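Local coordinates for Mec-8 protein (Caenorhabditis elegans, PDB 6DG0) that probably binds RNA through its C-terminal RNA recognition motif, here caught holding a short single strand of DNA, at residues T5-N10 and S41-V46; S60-Q65 and L74-A79. The protein carries 2 engineered substitutions. One frame throughout, in Å; residues are numbered along the deposited sequence.

Interaction 1: T5-N10 and S41-V46; sequences TLFVAN and SAVAFV. Engineered in segment 41-46: A42 (natural residue Cys). With nucleotides of chain D.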
loop_
_atom_site.group_PDB
_atom_site.type_symbol
_atom_site.label_atom_id
_atom_site.label_comp_id
_atom_site.label_asym_id
_atom_site.label_seq_id
_atom_site.Cartn_x
_atom_site.Cartn_y
_atom_site.Cartn_z
ATOM N N THR A 5 -4.687 -7.965 2.053
ATOM C CA THR A 5 -3.569 -7.042 2.204
ATOM C C THR A 5 -2.759 -6.889 0.915
ATOM O O THR A 5 -2.493 -7.870 0.220
ATOM C CB THR A 5 -2.625 -7.512 3.334
ATOM O OG1 THR A 5 -3.347 -7.584 4.569
ATOM C CG2 THR A 5 -1.450 -6.557 3.499
ATOM N N LEU A 6 -2.363 -5.657 0.610
ATOM C CA LEU A 6 -1.515 -5.377 -0.546
ATOM C C LEU A 6 -0.082 -5.063 -0.122
ATOM O O LEU A 6 0.153 -4.576 0.984
ATOM C CB LEU A 6 -2.080 -4.210 -1.361
ATOM C CG LEU A 6 -3.456 -4.384 -2.007
ATOM C CD1 LEU A 6 -3.907 -3.085 -2.660
ATOM C CD2 LEU A 6 -3.429 -5.518 -3.023
ATOM N N PHE A 7 0.872 -5.357 -1.002
ATOM C CA PHE A 7 2.269 -4.989 -0.789
ATOM C C PHE A 7 2.662 -3.826 -1.700
ATOM O O PHE A 7 2.443 -3.880 -2.908
ATOM C CB PHE A 7 3.186 -6.193 -1.027
ATOM C CG PHE A 7 4.647 -5.840 -1.113
ATOM C CD1 PHE A 7 5.391 -5.626 0.036
ATOM C CD2 PHE A 7 5.280 -5.737 -2.343
ATOM C CE1 PHE A 7 6.734 -5.298 -0.039
ATOM C CE2 PHE A 7 6.622 -5.414 -2.423
ATOM C CZ PHE A 7 7.349 -5.195 -1.269
ATOM N N VAL A 8 3.252 -2.784 -1.122
ATOM C CA VAL A 8 3.635 -1.599 -1.890
ATOM C C VAL A 8 5.133 -1.305 -1.812
ATOM O O VAL A 8 5.690 -1.141 -0.730
ATOM C CB VAL A 8 2.857 -0.355 -1.415
ATOM C CG1 VAL A 8 3.205 0.852 -2.275
ATOM C CG2 VAL A 8 1.358 -0.623 -1.446
ATOM N N ALA A 9 5.768 -1.230 -2.978
ATOM C CA ALA A 9 7.200 -0.957 -3.097
ATOM C C ALA A 9 7.429 0.363 -3.829
ATOM O O ALA A 9 6.468 1.046 -4.185
ATOM C CB ALA A 9 7.904 -2.098 -3.816
ATOM N N ASN A 10 8.695 0.736 -4.008
ATOM C CA ASN A 10 9.062 1.994 -4.662
ATOM C C ASN A 10 8.579 3.215 -3.878
ATOM O O ASN A 10 7.930 4.115 -4.416
ATOM C CB ASN A 10 8.532 2.002 -6.108
ATOM C CG ASN A 10 9.081 3.150 -6.930
ATOM O OD1 ASN A 10 10.044 3.795 -6.538
ATOM N ND2 ASN A 10 8.518 3.358 -8.111
ATOM N N SER A 41 15.195 2.618 1.470
ATOM C CA SER A 41 13.815 3.000 1.153
ATOM C C SER A 41 12.785 2.114 1.869
ATOM O O SER A 41 13.097 0.999 2.278
ATOM C CB SER A 41 13.590 2.985 -0.363
ATOM O OG SER A 41 13.550 1.659 -0.859
ATOM N N ALA A 42 11.567 2.624 2.032
ATOM C CA ALA A 42 10.509 1.918 2.760
ATOM C C ALA A 42 9.499 1.172 1.878
ATOM O O ALA A 42 9.373 1.443 0.686
ATOM C CB ALA A 42 9.771 2.893 3.664
ATOM N N VAL A 43 8.816 0.199 2.479
ATOM C CA VAL A 43 7.701 -0.492 1.833
ATOM C C VAL A 43 6.455 -0.315 2.699
ATOM O O VAL A 43 6.543 0.195 3.815
ATOM C CB VAL A 43 7.975 -2.001 1.646
ATOM C CG1 VAL A 43 9.286 -2.229 0.912
ATOM C CG2 VAL A 43 7.969 -2.718 2.994
ATOM N N ALA A 44 5.296 -0.717 2.188
ATOM C CA ALA A 44 4.054 -0.562 2.943
ATOM C C ALA A 44 3.097 -1.730 2.750
ATOM O O ALA A 44 3.046 -2.333 1.679
ATOM C CB ALA A 44 3.371 0.734 2.558
ATOM N N PHE A 45 2.338 -2.041 3.795
ATOM C CA PHE A 45 1.272 -3.028 3.704
ATOM C C PHE A 45 -0.081 -2.360 3.940
ATOM O O PHE A 45 -0.326 -1.788 5.003
ATOM C CB PHE A 45 1.509 -4.161 4.704
ATOM C CG PHE A 45 2.797 -4.902 4.479
ATOM C CD1 PHE A 45 2.872 -5.926 3.549
ATOM C CD2 PHE A 45 3.937 -4.563 5.185
ATOM C CE1 PHE A 45 4.056 -6.604 3.338
ATOM C CE2 PHE A 45 5.126 -5.237 4.979
ATOM C CZ PHE A 45 5.186 -6.258 4.054
ATOM N N VAL A 46 -0.955 -2.434 2.941
ATOM C CA VAL A 46 -2.252 -1.766 3.004
ATOM C C VAL A 46 -3.398 -2.769 2.946
ATOM O O VAL A 46 -3.503 -3.553 2.002
ATOM C CB VAL A 46 -2.415 -0.747 1.861
ATOM C CG1 VAL A 46 -3.672 0.082 2.069
ATOM C CG2 VAL A 46 -1.193 0.149 1.781
ATOM P P DA D 4 9.313 -9.545 5.804
ATOM O OP1 DA D 4 10.765 -9.453 5.535
ATOM O OP2 DA D 4 8.687 -10.868 6.025
ATOM O "O5'" DA D 4 8.950 -8.629 7.065
ATOM C "C5'" DA D 4 9.262 -7.240 7.064
ATOM C "C4'" DA D 4 8.402 -6.497 8.076
ATOM O "O4'" DA D 4 7.074 -6.301 7.525
ATOM C "C3'" DA D 4 8.210 -7.222 9.407
ATOM O "O3'" DA D 4 8.238 -6.300 10.491
ATOM C "C2'" DA D 4 6.837 -7.874 9.258
ATOM C "C1'" DA D 4 6.102 -6.874 8.375
ATOM N N9 DA D 4 5.080 -7.496 7.537
ATOM C C8 DA D 4 5.253 -8.549 6.681
ATOM N N7 DA D 4 4.158 -8.909 6.056
ATOM C C5 DA D 4 3.198 -8.033 6.534
ATOM C C6 DA D 4 1.822 -7.892 6.261
ATOM N N6 DA D 4 1.159 -8.670 5.398
ATOM N N1 DA D 4 1.153 -6.917 6.910
ATOM C C2 DA D 4 1.820 -6.139 7.772
ATOM N N3 DA D 4 3.108 -6.176 8.111
ATOM C C4 DA D 4 3.747 -7.155 7.451
ATOM P P DC D 3 11.244 -9.465 0.157
ATOM O OP1 DC D 3 11.813 -9.949 1.432
ATOM O OP2 DC D 3 10.798 -10.436 -0.867
ATOM O "O5'" DC D 3 10.012 -8.493 0.472
ATOM C "C5'" DC D 3 10.121 -7.505 1.496
ATOM C "C4'" DC D 3 9.027 -7.672 2.542
ATOM O "O4'" DC D 3 7.729 -7.526 1.909
ATOM C "C3'" DC D 3 8.991 -9.023 3.249
ATOM O "O3'" DC D 3 8.532 -8.854 4.583
ATOM C "C2'" DC D 3 7.988 -9.811 2.414
ATOM C "C1'" DC D 3 6.991 -8.726 2.030
ATOM N N1 DC D 3 6.305 -8.986 0.736
ATOM C C2 DC D 3 5.012 -9.516 0.735
ATOM O O2 DC D 3 4.460 -9.760 1.815
ATOM N N3 DC D 3 4.399 -9.749 -0.452
ATOM C C4 DC D 3 5.030 -9.474 -1.595
ATOM N N4 DC D 3 4.383 -9.720 -2.739
ATOM C C5 DC D 3 6.349 -8.935 -1.615
ATOM C C6 DC D 3 6.944 -8.710 -0.438
ATOM P P DG D 2 12.284 -10.767 -5.143
ATOM O OP1 DG D 2 13.271 -11.767 -4.681
ATOM O OP2 DG D 2 10.890 -11.177 -5.422
ATOM O "O5'" DG D 2 12.278 -9.590 -4.065
ATOM C "C5'" DG D 2 13.504 -9.187 -3.467
ATOM C "C4'" DG D 2 13.312 -7.923 -2.659
ATOM O "O4'" DG D 2 13.146 -6.819 -3.557
ATOM C "C3'" DG D 2 12.064 -7.905 -1.800
ATOM O "O3'" DG D 2 12.336 -8.506 -0.533
ATOM C "C2'" DG D 2 11.760 -6.405 -1.667
ATOM C "C1'" DG D 2 12.458 -5.786 -2.891
ATOM N N9 DG D 2 11.551 -5.152 -3.849
ATOM C C8 DG D 2 11.663 -3.887 -4.371
ATOM N N7 DG D 2 10.716 -3.585 -5.216
ATOM C C5 DG D 2 9.928 -4.725 -5.267
ATOM C C6 DG D 2 8.754 -4.988 -6.014
ATOM O O6 DG D 2 8.165 -4.238 -6.805
ATOM N N1 DG D 2 8.266 -6.269 -5.773
ATOM C C2 DG D 2 8.838 -7.181 -4.919
ATOM N N2 DG D 2 8.222 -8.367 -4.817
ATOM N N3 DG D 2 9.938 -6.948 -4.212
ATOM C C4 DG D 2 10.427 -5.704 -4.434
HETATM O O HOH W 1 10.598 -0.231 -1.924
#

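Interaction 2: S60-Q65 and L74-A79; sequences SLQGFQ and LRIEYA. With nucleotides of chain D.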
loop_
_atom_site.group_PDB
_atom_site.type_symbol
_atom_site.label_atom_id
_atom_site.label_comp_id
_atom_site.label_asym_id
_atom_site.label_seq_id
_atom_site.Cartn_x
_atom_site.Cartn_y
_atom_site.Cartn_z
ATOM N N SER A 60 -5.879 0.413 -9.793
ATOM C CA SER A 60 -6.036 1.860 -9.922
ATOM C C SER A 60 -4.792 2.652 -9.519
ATOM O O SER A 60 -4.473 3.667 -10.137
ATOM C CB SER A 60 -7.226 2.329 -9.086
ATOM O OG SER A 60 -8.444 1.807 -9.585
ATOM N N LEU A 61 -4.093 2.189 -8.487
ATOM C CA LEU A 61 -2.945 2.915 -7.949
ATOM C C LEU A 61 -1.617 2.380 -8.463
ATOM O O LEU A 61 -0.555 2.820 -8.030
ATOM C CB LEU A 61 -2.955 2.883 -6.420
ATOM C CG LEU A 61 -4.035 3.742 -5.767
ATOM C CD1 LEU A 61 -4.082 3.508 -4.268
ATOM C CD2 LEU A 61 -3.784 5.214 -6.083
ATOM N N GLN A 62 -1.683 1.417 -9.373
ATOM C CA GLN A 62 -0.479 0.836 -9.950
ATOM C C GLN A 62 0.303 1.905 -10.705
ATOM O O GLN A 62 -0.189 2.485 -11.675
ATOM C CB GLN A 62 -0.830 -0.329 -10.877
ATOM C CG GLN A 62 0.362 -1.186 -11.272
ATOM C CD GLN A 62 0.927 -1.959 -10.095
ATOM O OE1 GLN A 62 1.881 -1.523 -9.447
ATOM N NE2 GLN A 62 0.333 -3.111 -9.806
ATOM N N GLY A 63 1.523 2.165 -10.252
ATOM C CA GLY A 63 2.355 3.176 -10.871
ATOM C C GLY A 63 1.978 4.577 -10.433
ATOM O O GLY A 63 2.296 5.553 -11.114
ATOM N N PHE A 64 1.284 4.675 -9.300
ATOM C CA PHE A 64 0.856 5.973 -8.791
ATOM C C PHE A 64 2.059 6.837 -8.471
ATOM O O PHE A 64 2.971 6.414 -7.761
ATOM C CB PHE A 64 -0.011 5.833 -7.536
ATOM C CG PHE A 64 -0.372 7.151 -6.897
ATOM C CD1 PHE A 64 -1.421 7.913 -7.385
ATOM C CD2 PHE A 64 0.346 7.632 -5.813
ATOM C CE1 PHE A 64 -1.752 9.123 -6.799
ATOM C CE2 PHE A 64 0.024 8.843 -5.226
ATOM C CZ PHE A 64 -1.028 9.587 -5.718
ATOM N N GLN A 65 2.055 8.050 -9.003
ATOM C CA GLN A 65 3.115 8.995 -8.716
ATOM C C GLN A 65 2.516 10.160 -7.956
ATOM O O GLN A 65 1.528 10.754 -8.391
ATOM C CB GLN A 65 3.792 9.481 -9.996
ATOM C CG GLN A 65 4.865 8.543 -10.515
ATOM C CD GLN A 65 5.762 9.201 -11.542
ATOM O OE1 GLN A 65 5.327 10.073 -12.295
ATOM N NE2 GLN A 65 7.021 8.779 -11.584
ATOM N N LEU A 74 4.546 3.907 -7.972
ATOM C CA LEU A 74 4.382 2.863 -6.967
ATOM C C LEU A 74 4.258 1.475 -7.589
ATOM O O LEU A 74 3.551 1.292 -8.578
ATOM C CB LEU A 74 3.150 3.148 -6.108
ATOM C CG LEU A 74 3.212 4.353 -5.169
ATOM C CD1 LEU A 74 1.956 4.417 -4.314
ATOM C CD2 LEU A 74 4.467 4.320 -4.303
ATOM N N ARG A 75 4.947 0.499 -7.004
ATOM C CA ARG A 75 4.814 -0.886 -7.443
ATOM C C ARG A 75 4.051 -1.685 -6.393
ATOM O O ARG A 75 4.522 -1.878 -5.272
ATOM C CB ARG A 75 6.181 -1.520 -7.715
ATOM C CG ARG A 75 6.930 -0.900 -8.883
ATOM C CD ARG A 75 8.257 -1.602 -9.154
ATOM N NE ARG A 75 9.110 -1.692 -7.972
ATOM C CZ ARG A 75 10.022 -0.786 -7.636
ATOM N NH1 ARG A 75 10.211 0.284 -8.397
ATOM N NH2 ARG A 75 10.759 -0.955 -6.548
ATOM N N ILE A 76 2.865 -2.150 -6.773
ATOM C CA ILE A 76 1.975 -2.832 -5.843
ATOM C C ILE A 76 1.721 -4.289 -6.219
ATOM O O ILE A 76 1.449 -4.606 -7.377
ATOM C CB ILE A 76 0.617 -2.107 -5.749
ATOM C CG1 ILE A 76 0.825 -0.607 -5.523
ATOM C CG2 ILE A 76 -0.241 -2.710 -4.646
ATOM C CD1 ILE A 76 -0.467 0.178 -5.404
ATOM N N GLU A 77 1.813 -5.168 -5.225
ATOM C CA GLU A 77 1.494 -6.581 -5.396
ATOM C C GLU A 77 0.533 -7.029 -4.306
ATOM O O GLU A 77 0.339 -6.326 -3.314
ATOM C CB GLU A 77 2.756 -7.442 -5.348
ATOM C CG GLU A 77 3.852 -7.035 -6.306
ATOM C CD GLU A 77 5.120 -7.838 -6.096
ATOM O OE1 GLU A 77 5.123 -8.729 -5.217
ATOM O OE2 GLU A 77 6.114 -7.577 -6.804
ATOM N N TYR A 78 -0.071 -8.199 -4.490
ATOM C CA TYR A 78 -0.761 -8.857 -3.390
ATOM C C TYR A 78 0.281 -9.271 -2.359
ATOM O O TYR A 78 1.327 -9.817 -2.718
ATOM C CB TYR A 78 -1.546 -10.085 -3.861
ATOM C CG TYR A 78 -2.753 -9.797 -4.729
ATOM C CD1 TYR A 78 -3.874 -9.159 -4.212
ATOM C CD2 TYR A 78 -2.788 -10.209 -6.055
ATOM C CE1 TYR A 78 -4.982 -8.909 -5.004
ATOM C CE2 TYR A 78 -3.890 -9.970 -6.850
ATOM C CZ TYR A 78 -4.984 -9.319 -6.322
ATOM O OH TYR A 78 -6.083 -9.078 -7.114
ATOM N N ALA A 79 0.006 -9.020 -1.083
ATOM C CA ALA A 79 0.906 -9.468 -0.026
ATOM C C ALA A 79 0.861 -10.987 0.064
ATOM O O ALA A 79 -0.153 -11.605 -0.261
ATOM C CB ALA A 79 0.533 -8.837 1.307
ATOM P P DG D 2 12.284 -10.767 -5.143
ATOM O OP1 DG D 2 13.271 -11.767 -4.681
ATOM O OP2 DG D 2 10.890 -11.177 -5.422
ATOM O "O5'" DG D 2 12.278 -9.590 -4.065
ATOM C "C5'" DG D 2 13.504 -9.187 -3.467
ATOM C "C4'" DG D 2 13.312 -7.923 -2.659
ATOM O "O4'" DG D 2 13.146 -6.819 -3.557
ATOM C "C3'" DG D 2 12.064 -7.905 -1.800
ATOM O "O3'" DG D 2 12.336 -8.506 -0.533
ATOM C "C2'" DG D 2 11.760 -6.405 -1.667
ATOM C "C1'" DG D 2 12.458 -5.786 -2.891
ATOM N N9 DG D 2 11.551 -5.152 -3.849
ATOM C C8 DG D 2 11.663 -3.887 -4.371
ATOM N N7 DG D 2 10.716 -3.585 -5.216
ATOM C C5 DG D 2 9.928 -4.725 -5.267
ATOM C C6 DG D 2 8.754 -4.988 -6.014
ATOM O O6 DG D 2 8.165 -4.238 -6.805
ATOM N N1 DG D 2 8.266 -6.269 -5.773
ATOM C C2 DG D 2 8.838 -7.181 -4.919
ATOM N N2 DG D 2 8.222 -8.367 -4.817
ATOM N N3 DG D 2 9.938 -6.948 -4.212
ATOM C C4 DG D 2 10.427 -5.704 -4.434
ATOM O "O5'" DA D 1 10.729 -9.210 -9.828
ATOM C "C5'" DA D 1 12.139 -9.169 -10.026
ATOM C "C4'" DA D 1 12.891 -9.222 -8.702
ATOM O "O4'" DA D 1 13.477 -7.933 -8.431
ATOM C "C3'" DA D 1 12.058 -9.536 -7.474
ATOM O "O3'" DA D 1 12.904 -10.101 -6.468
ATOM C "C2'" DA D 1 11.532 -8.148 -7.081
ATOM C "C1'" DA D 1 12.664 -7.210 -7.526
ATOM N N9 DA D 1 12.195 -6.031 -8.252
ATOM C C8 DA D 1 11.261 -6.004 -9.252
ATOM N N7 DA D 1 11.056 -4.811 -9.754
ATOM C C5 DA D 1 11.927 -3.999 -9.049
ATOM C C6 DA D 1 12.193 -2.618 -9.113
ATOM N N6 DA D 1 11.574 -1.790 -9.961
ATOM N N1 DA D 1 13.118 -2.119 -8.268
ATOM C C2 DA D 1 13.735 -2.953 -7.423
ATOM N N3 DA D 1 13.573 -4.268 -7.273
ATOM C C4 DA D 1 12.645 -4.735 -8.125
ATOM P P DC D 3 11.244 -9.465 0.157
ATOM O OP1 DC D 3 11.813 -9.949 1.432
ATOM O OP2 DC D 3 10.798 -10.436 -0.867
ATOM O "O5'" DC D 3 10.012 -8.493 0.472
ATOM C "C5'" DC D 3 10.121 -7.505 1.496
ATOM C "C4'" DC D 3 9.027 -7.672 2.542
ATOM O "O4'" DC D 3 7.729 -7.526 1.909
ATOM C "C3'" DC D 3 8.991 -9.023 3.249
ATOM O "O3'" DC D 3 8.532 -8.854 4.583
ATOM C "C2'" DC D 3 7.988 -9.811 2.414
ATOM C "C1'" DC D 3 6.991 -8.726 2.030
ATOM N N1 DC D 3 6.305 -8.986 0.736
ATOM C C2 DC D 3 5.012 -9.516 0.735
ATOM O O2 DC D 3 4.460 -9.760 1.815
ATOM N N3 DC D 3 4.399 -9.749 -0.452
ATOM C C4 DC D 3 5.030 -9.474 -1.595
ATOM N N4 DC D 3 4.383 -9.720 -2.739
ATOM C C5 DC D 3 6.349 -8.935 -1.615
ATOM C C6 DC D 3 6.944 -8.710 -0.438
#

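Interaction 1: T5-N10 and S41-V46
F7 and F45 sit next to each other on one face of the two central strands of an RNA recognition motif, on 5-10 and 41-46, the places of the family's RNP2 and RNP1 sequences. The strands run antiparallel, with two-way backbone bonds at L6/V46 and V8/A44; V8 N reaches A44 O at 2.8 Å. F7 has its ring anti to the backbone N (chi1 168°), which swings its end toward the neighbouring strand: CE1 abuts V43 CB at 3.9 Å and CD1 meets F45 CE1 at 3.7 Å. The two rings are set obliquely, planes 53° apart, and together present two ring faces, each with a base of the chain D DNA over it. DC3 lies over F7, its C6 3.3 Å above the ring, while DA4 lies over F45; O2 of DC3 fits at the edge of F45. On the reverse face A44, with only a methyl, is the low point; V8 CB stands alongside its CB at 4.2 Å. V8 CG2 meets V46 CG2 beside it; L20 of helix 17-24 packs on A44, and F24 on V8 and V46. The chemistry thus divides by face: aliphatic groups bury against the helix, and aromatic faces offer stacking contact, which by itself would select flat rings more than particular base edges.

Interaction 2: S60-Q65 and L74-A79
Q62 turns its amide onto the backbone of I76, tying the turn that follows the second helix to the last, edge strand of the RNA recognition motif's beta-alpha-beta-beta-alpha-beta fold. Its chain leaves anti to the backbone N (chi1 -167°) and bends at the next bond (chi2 68°), bringing the amide back to the strand's edge. There OE1 takes I76 N at 2.9 Å and NE2 gives to I76 O at 3.1 Å, both bonds nearly straight, in plane and on lone pairs. The pair fixes the rotation of the amide. L61 to F64 form a type II turn, with G63 at positive phi; G63 N donates to L74 O, and L74 N to F64 O at 3.0 Å, from above that carbonyl's plane. F64 and L74 lie side by side, CD2 against CD1 at 3.9 Å, while I76 CD1 packs against L61 CB at 3.8 Å and I76 touches F24. On the strand's other side E77 takes N1 and N2 of DG2 of chain D on OE2 and N4 of DC3 on OE1; R75, with the adenine of DA1 over one guanidinium face, sends NE to DG2 O6 at 3.0 Å and NH2 to DG2 N7 at 2.9 Å.

In the fold
Along the chain interaction 1 comes first, with 41-46 already placed before 60-65 begins, yet their centres lie only about 9 Å apart, because strands 4-11 and 75-78 are neighbours in one antiparallel sheet ordered 30-37, 42-48, 4-11, 75-78. Interaction 1 is the middle pair; interaction 2 ties the edge strand to the turn following helix 51-61. They meet through probable backbone bonds of F7 with E77 and A9 with R75. Helix 17-24 packs against A44, V8, V46 and I76 beneath the sheet, and against L61 and F64 of the turn. On the opposite face DC3 and DG2 each touch both contacts, forming one continuous binding surface in this DNA complex, and probably for RNA.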